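Local coordinates for B-agarase (Saccharophagus degradans, PDB 4BQ2), which hydrolyses beta-1,4 linkages of agarose as an exo-acting beta-agarase of glycoside hydrolase family 50, at residues N293-T298 and H358-R363; S377-N382 and Q700-P705. All blocks are in the same frame, centred on the assembly; numbering follows the deposited sequence.

From the N terminus, the chain runs through the CBM-like region with its calcium site before reaching either contact. Contact 1 closes a loop of 59 residues by bringing 358-363 back against 293-298. A short connection, including strand 373-376, then leads to 377-382, where contact 2 opens; its far partner, 700-705, comes 317 residues later. The two closures follow in series, neither nested nor crossed, yet their centres lie only about 11 Å apart. Probable hydrogen bonds join them, S294 OG to S377 OG (2.6 Å) and H358 ND1 to S380 OG (2.8 Å). Together they tie the small antiparallel sheet and helix 378-387 to the loop following strand 693-699.

Contact 1: N293-T298 and H358-R363; sequences NSSTMT and HYNYRR
S295 and N360 bring the two backbones within 6.8 Å, CA to CA, where 295-298 and 359-362 run nearly at right angles (94°). Strand 373-376 lies between strands 296-301 and 359-362 in a four-stranded antiparallel sheet, so the two segments meet through side chains, while T296, T298 and N360 make their backbone bonds to this middle strand. The central link is a hydrogen bond from N360 ND2 to S295 OG, 2.8 Å long, with an N-H...O angle of 155° and the hydroxyl close to the amide plane. N360 CG stands anti to the backbone N (chi1 179°), which carries the amide across to S295; beside the bond, S295 CB packs 3.9 Å from N360 CB. The same N360 ND2 lies over one face of the R362 guanidinium, toward its rim, and R362 NH2 bonds to S292 O. Flanking contacts are looser: M297 CE reaches R362 CB at 4.2 Å, and T298 CG2 meets the edge of the Y359 ring at CE1, 4.4 Å away. One directional bond thus carries the polar part of a buried contact: S295 OG accepts from N360, whose OD1 also has a hydrogen-bonding partner, so both ends of this amide are engaged.

Contact 2: S377-N382 and Q700-P705; sequences SFYSAN and QYMDSP
A Met-aromatic contact between M702 and Y379 joins the first turn of helix 378-387 to the loop that follows strand 693-699. M702 lies across one face of the Y379 ring, the two side chains crossing at about a right angle. Its CG sits 3.4 Å from Y379 CZ and 3.7 Å from the ring centroid, 25° off the normal, making a CH-pi contact. SD follows over the same face, 4.1 Å from the centroid, and CE ends 3.5 Å from Y379 CD2, so CG, sulfur and methyl run over the ring from its hydroxyl end, at CZ and CE1, to the CD2-CE2 side. The bends of the methionine make this possible: chi2 is 117°, away from the staggered values, and chi3 turns the chain again to lay CE on the ring. With chi1 at -177°, the Y379 ring extends away from its own backbone N and toward the loop. The hydroxyl has its own partner: Y379 OH bonds to W399 NE1 and also approaches Y701 CE2 obliquely at 4.2 Å.

S377 is the N-cap of the helix, its OG accepting from S380 N at 3.1 Å. On the loop side the peptide before Q700 is cis, and Q700 NE2 makes a weak hydrogen bond to M702 O.

Strand 693-699 runs parallel between 280-287 and 648-652, consistent with a (beta/alpha)8 barrel. Helix 394-410 lies alongside the contact, with W399 meeting Y379, and T403 and R406 both bonded to Y701 OH, while V721 packs against M702.

Contact 1: N293-T298 and H358-R363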
loop_
_atom_site.group_PDB
_atom_site.type_symbol
_atom_site.label_atom_id
_atom_site.label_comp_id
_atom_site.label_asym_id
_atom_site.label_seq_id
_atom_site.Cartn_x
_atom_site.Cartn_y
_atom_site.Cartn_z
ATOM N N ASN A 293 1.394 -9.554 -10.604
ATOM C CA ASN A 293 1.050 -9.577 -9.172
ATOM C C ASN A 293 -0.251 -10.316 -8.882
ATOM O O ASN A 293 -0.811 -10.198 -7.770
ATOM C CB ASN A 293 1.009 -8.158 -8.599
ATOM C CG ASN A 293 2.354 -7.484 -8.647
ATOM O OD1 ASN A 293 3.278 -7.809 -7.862
ATOM N ND2 ASN A 293 2.488 -6.534 -9.544
ATOM N N SER A 294 -0.719 -11.069 -9.887
ATOM C CA SER A 294 -2.034 -11.706 -9.844
ATOM C C SER A 294 -1.958 -13.184 -9.492
ATOM O O SER A 294 -2.982 -13.870 -9.521
ATOM C CB SER A 294 -2.798 -11.508 -11.169
ATOM O OG SER A 294 -2.244 -12.287 -12.229
ATOM N N SER A 295 -0.761 -13.692 -9.200
ATOM C CA SER A 295 -0.634 -15.100 -8.818
ATOM C C SER A 295 -0.567 -15.257 -7.305
ATOM O O SER A 295 -0.167 -14.318 -6.604
ATOM C CB SER A 295 0.586 -15.746 -9.497
ATOM O OG SER A 295 1.802 -15.385 -8.832
ATOM N N THR A 296 -0.966 -16.444 -6.818
ATOM C CA THR A 296 -1.020 -16.782 -5.380
ATOM C C THR A 296 -0.314 -18.119 -5.148
ATOM O O THR A 296 -0.427 -19.006 -6.001
ATOM C CB THR A 296 -2.487 -16.826 -4.867
ATOM O OG1 THR A 296 -2.507 -16.953 -3.439
ATOM C CG2 THR A 296 -3.378 -17.926 -5.577
ATOM N N MET A 297 0.442 -18.259 -4.044
ATOM C CA MET A 297 1.215 -19.489 -3.823
ATOM C C MET A 297 0.293 -20.714 -3.665
ATOM O O MET A 297 -0.635 -20.685 -2.852
ATOM C CB MET A 297 2.173 -19.362 -2.608
ATOM C CG MET A 297 3.304 -18.327 -2.720
ATOM S SD MET A 297 4.411 -18.532 -4.134
ATOM C CE MET A 297 5.875 -17.726 -3.498
ATOM N N THR A 298 0.541 -21.763 -4.457
ATOM C CA THR A 298 -0.265 -22.993 -4.384
ATOM C C THR A 298 0.112 -23.956 -3.261
ATOM O O THR A 298 -0.691 -24.831 -2.872
ATOM C CB THR A 298 -0.231 -23.805 -5.687
ATOM O OG1 THR A 298 1.102 -24.265 -5.921
ATOM C CG2 THR A 298 -0.728 -22.984 -6.886
ATOM N N HIS A 358 -1.515 -20.960 -16.829
ATOM C CA HIS A 358 -1.681 -19.842 -15.916
ATOM C C HIS A 358 -0.932 -20.068 -14.602
ATOM O O HIS A 358 -1.028 -19.266 -13.677
ATOM C CB HIS A 358 -3.165 -19.445 -15.769
ATOM C CG HIS A 358 -3.820 -19.129 -17.085
ATOM N ND1 HIS A 358 -3.641 -17.925 -17.736
ATOM C CD2 HIS A 358 -4.603 -19.878 -17.896
ATOM C CE1 HIS A 358 -4.301 -17.941 -18.880
ATOM N NE2 HIS A 358 -4.894 -19.115 -19.002
ATOM N N TYR A 359 -0.178 -21.165 -14.542
ATOM C CA TYR A 359 0.798 -21.380 -13.482
ATOM C C TYR A 359 1.946 -20.373 -13.577
ATOM O O TYR A 359 2.280 -19.885 -14.661
ATOM C CB TYR A 359 1.345 -22.800 -13.516
ATOM C CG TYR A 359 0.415 -23.820 -12.886
ATOM C CD1 TYR A 359 0.167 -23.810 -11.511
ATOM C CD2 TYR A 359 -0.202 -24.817 -13.663
ATOM C CE1 TYR A 359 -0.684 -24.743 -10.931
ATOM C CE2 TYR A 359 -1.052 -25.746 -13.085
ATOM C CZ TYR A 359 -1.279 -25.707 -11.720
ATOM O OH TYR A 359 -2.131 -26.634 -11.146
ATOM N N ASN A 360 2.524 -20.069 -12.421
ATOM C CA ASN A 360 3.628 -19.129 -12.279
ATOM C C ASN A 360 4.628 -19.789 -11.332
ATOM O O ASN A 360 4.283 -20.750 -10.607
ATOM C CB ASN A 360 3.098 -17.805 -11.690
ATOM C CG ASN A 360 4.193 -16.753 -11.485
ATOM O OD1 ASN A 360 5.165 -16.683 -12.238
ATOM N ND2 ASN A 360 4.025 -15.919 -10.464
ATOM N N TYR A 361 5.866 -19.309 -11.351
ATOM C CA TYR A 361 6.831 -19.692 -10.325
ATOM C C TYR A 361 7.581 -18.453 -9.842
ATOM O O TYR A 361 8.142 -17.710 -10.653
ATOM C CB TYR A 361 7.819 -20.744 -10.833
ATOM C CG TYR A 361 8.651 -21.308 -9.703
ATOM C CD1 TYR A 361 8.200 -22.409 -8.961
ATOM C CD2 TYR A 361 9.868 -20.716 -9.333
ATOM C CE1 TYR A 361 8.950 -22.911 -7.909
ATOM C CE2 TYR A 361 10.621 -21.219 -8.268
ATOM C CZ TYR A 361 10.146 -22.312 -7.558
ATOM O OH TYR A 361 10.879 -22.814 -6.494
ATOM N N ARG A 362 7.606 -18.230 -8.533
ATOM C CA ARG A 362 8.419 -17.141 -7.994
ATOM C C ARG A 362 9.648 -17.703 -7.273
ATOM O O ARG A 362 9.539 -18.680 -6.549
ATOM C CB ARG A 362 7.570 -16.248 -7.084
ATOM C CG ARG A 362 6.557 -15.385 -7.837
ATOM C CD ARG A 362 7.193 -14.611 -9.001
ATOM N NE ARG A 362 6.316 -13.553 -9.518
ATOM C CZ ARG A 362 6.302 -13.124 -10.777
ATOM N NH1 ARG A 362 7.101 -13.662 -11.709
ATOM N NH2 ARG A 362 5.453 -12.155 -11.121
ATOM N N ARG A 363 10.819 -17.102 -7.487
ATOM C CA ARG A 363 12.065 -17.640 -6.914
ATOM C C ARG A 363 12.392 -16.981 -5.589
ATOM O O ARG A 363 13.301 -17.409 -4.882
ATOM C CB ARG A 363 13.212 -17.533 -7.919
ATOM C CG ARG A 363 12.906 -18.285 -9.210
ATOM C CD ARG A 363 13.797 -17.800 -10.336
ATOM N NE ARG A 363 13.240 -16.610 -10.991
ATOM C CZ ARG A 363 13.600 -16.168 -12.197
ATOM N NH1 ARG A 363 14.530 -16.813 -12.919
ATOM N NH2 ARG A 363 13.023 -15.077 -12.694
#

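Contact 2: S377-N382 and Q700-P705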
loop_
_atom_site.group_PDB
_atom_site.type_symbol
_atom_site.label_atom_id
_atom_site.label_comp_id
_atom_site.label_asym_id
_atom_site.label_seq_id
_atom_site.Cartn_x
_atom_site.Cartn_y
_atom_site.Cartn_z
ATOM N N SER A 377 -2.333 -17.952 -11.311
ATOM C CA SER A 377 -3.098 -16.733 -11.549
ATOM C C SER A 377 -4.507 -17.065 -12.031
ATOM O O SER A 377 -4.730 -17.331 -13.224
ATOM C CB SER A 377 -2.388 -15.808 -12.567
ATOM O OG SER A 377 -3.226 -14.670 -12.779
ATOM N N PHE A 378 -5.455 -17.052 -11.103
ATOM C CA PHE A 378 -6.858 -17.240 -11.450
ATOM C C PHE A 378 -7.376 -16.122 -12.379
ATOM O O PHE A 378 -8.146 -16.389 -13.313
ATOM C CB PHE A 378 -7.709 -17.363 -10.191
ATOM C CG PHE A 378 -7.509 -18.668 -9.479
ATOM C CD1 PHE A 378 -8.213 -19.812 -9.885
ATOM C CD2 PHE A 378 -6.610 -18.765 -8.415
ATOM C CE1 PHE A 378 -8.006 -21.028 -9.223
ATOM C CE2 PHE A 378 -6.414 -19.974 -7.758
ATOM C CZ PHE A 378 -7.107 -21.097 -8.167
ATOM N N TYR A 379 -6.946 -14.889 -12.130
ATOM C CA TYR A 379 -7.320 -13.761 -13.019
ATOM C C TYR A 379 -6.904 -14.048 -14.475
ATOM O O TYR A 379 -7.704 -13.914 -15.403
ATOM C CB TYR A 379 -6.707 -12.432 -12.510
ATOM C CG TYR A 379 -7.098 -11.211 -13.318
ATOM C CD1 TYR A 379 -8.278 -10.530 -13.060
ATOM C CD2 TYR A 379 -6.277 -10.734 -14.345
ATOM C CE1 TYR A 379 -8.643 -9.412 -13.797
ATOM C CE2 TYR A 379 -6.637 -9.616 -15.094
ATOM C CZ TYR A 379 -7.825 -8.966 -14.813
ATOM O OH TYR A 379 -8.175 -7.861 -15.553
ATOM N N SER A 380 -5.654 -14.443 -14.677
ATOM C CA SER A 380 -5.170 -14.775 -16.027
ATOM C C SER A 380 -6.001 -15.912 -16.660
ATOM O O SER A 380 -6.417 -15.821 -17.842
ATOM C CB SER A 380 -3.682 -15.127 -15.985
ATOM O OG SER A 380 -3.152 -15.228 -17.296
ATOM N N ALA A 381 -6.303 -16.936 -15.856
ATOM C CA ALA A 381 -7.127 -18.053 -16.303
ATOM C C ALA A 381 -8.504 -17.532 -16.708
ATOM O O ALA A 381 -9.036 -17.929 -17.724
ATOM C CB ALA A 381 -7.218 -19.135 -15.206
ATOM N N ASN A 382 -9.060 -16.600 -15.941
ATOM C CA ASN A 382 -10.371 -16.055 -16.273
ATOM C C ASN A 382 -10.342 -15.215 -17.556
ATOM O O ASN A 382 -11.340 -15.162 -18.275
ATOM C CB ASN A 382 -10.970 -15.271 -15.076
ATOM C CG ASN A 382 -11.368 -16.185 -13.915
ATOM O OD1 ASN A 382 -11.740 -17.356 -14.128
ATOM N ND2 ASN A 382 -11.278 -15.671 -12.679
ATOM N N GLN A 700 -5.204 -0.808 -6.898
ATOM C CA GLN A 700 -4.653 -1.101 -8.223
ATOM C C GLN A 700 -5.796 -1.530 -9.167
ATOM O O GLN A 700 -6.952 -1.462 -8.797
ATOM C CB GLN A 700 -3.631 -2.229 -8.079
ATOM C CG GLN A 700 -4.268 -3.459 -7.390
ATOM C CD GLN A 700 -3.305 -4.594 -7.159
ATOM O OE1 GLN A 700 -2.101 -4.481 -7.392
ATOM N NE2 GLN A 700 -3.832 -5.704 -6.693
ATOM N N TYR A 701 -5.471 -2.001 -10.373
ATOM C CA TYR A 701 -6.491 -2.333 -11.377
ATOM C C TYR A 701 -7.364 -3.520 -10.901
ATOM O O TYR A 701 -8.585 -3.481 -11.015
ATOM C CB TYR A 701 -5.771 -2.683 -12.693
ATOM C CG TYR A 701 -6.629 -2.977 -13.910
ATOM C CD1 TYR A 701 -7.927 -2.508 -14.027
ATOM C CD2 TYR A 701 -6.072 -3.676 -14.998
ATOM C CE1 TYR A 701 -8.686 -2.793 -15.164
ATOM C CE2 TYR A 701 -6.796 -3.906 -16.151
ATOM C CZ TYR A 701 -8.100 -3.478 -16.229
ATOM O OH TYR A 701 -8.810 -3.736 -17.412
ATOM N N MET A 702 -6.717 -4.579 -10.412
ATOM C CA MET A 702 -7.447 -5.822 -10.057
ATOM C C MET A 702 -7.363 -6.052 -8.559
ATOM O O MET A 702 -6.395 -5.607 -7.953
ATOM C CB MET A 702 -6.814 -7.018 -10.764
ATOM C CG MET A 702 -6.787 -6.868 -12.282
ATOM S SD MET A 702 -5.137 -6.801 -13.057
ATOM C CE MET A 702 -4.344 -8.348 -12.601
ATOM N N ASP A 703 -8.328 -6.766 -7.973
ATOM C CA ASP A 703 -8.169 -7.214 -6.589
ATOM C C ASP A 703 -6.923 -8.045 -6.515
ATOM O O ASP A 703 -6.580 -8.764 -7.475
ATOM C CB ASP A 703 -9.346 -8.118 -6.142
ATOM C CG ASP A 703 -10.642 -7.366 -5.960
ATOM O OD1 ASP A 703 -10.618 -6.140 -5.681
ATOM O OD2 ASP A 703 -11.705 -8.016 -6.127
ATOM N N SER A 704 -6.264 -8.010 -5.363
ATOM C CA SER A 704 -5.249 -8.999 -5.043
ATOM C C SER A 704 -5.968 -10.350 -4.852
ATOM O O SER A 704 -7.122 -10.360 -4.435
ATOM C CB SER A 704 -4.529 -8.678 -3.725
ATOM O OG SER A 704 -4.173 -7.328 -3.577
ATOM N N PRO A 705 -5.274 -11.474 -5.124
ATOM C CA PRO A 705 -5.798 -12.820 -4.871
ATOM C C PRO A 705 -6.353 -12.976 -3.455
ATOM O O PRO A 705 -5.814 -12.415 -2.511
ATOM C CB PRO A 705 -4.578 -13.702 -5.059
ATOM C CG PRO A 705 -3.753 -12.969 -6.092
ATOM C CD PRO A 705 -3.922 -11.522 -5.730
#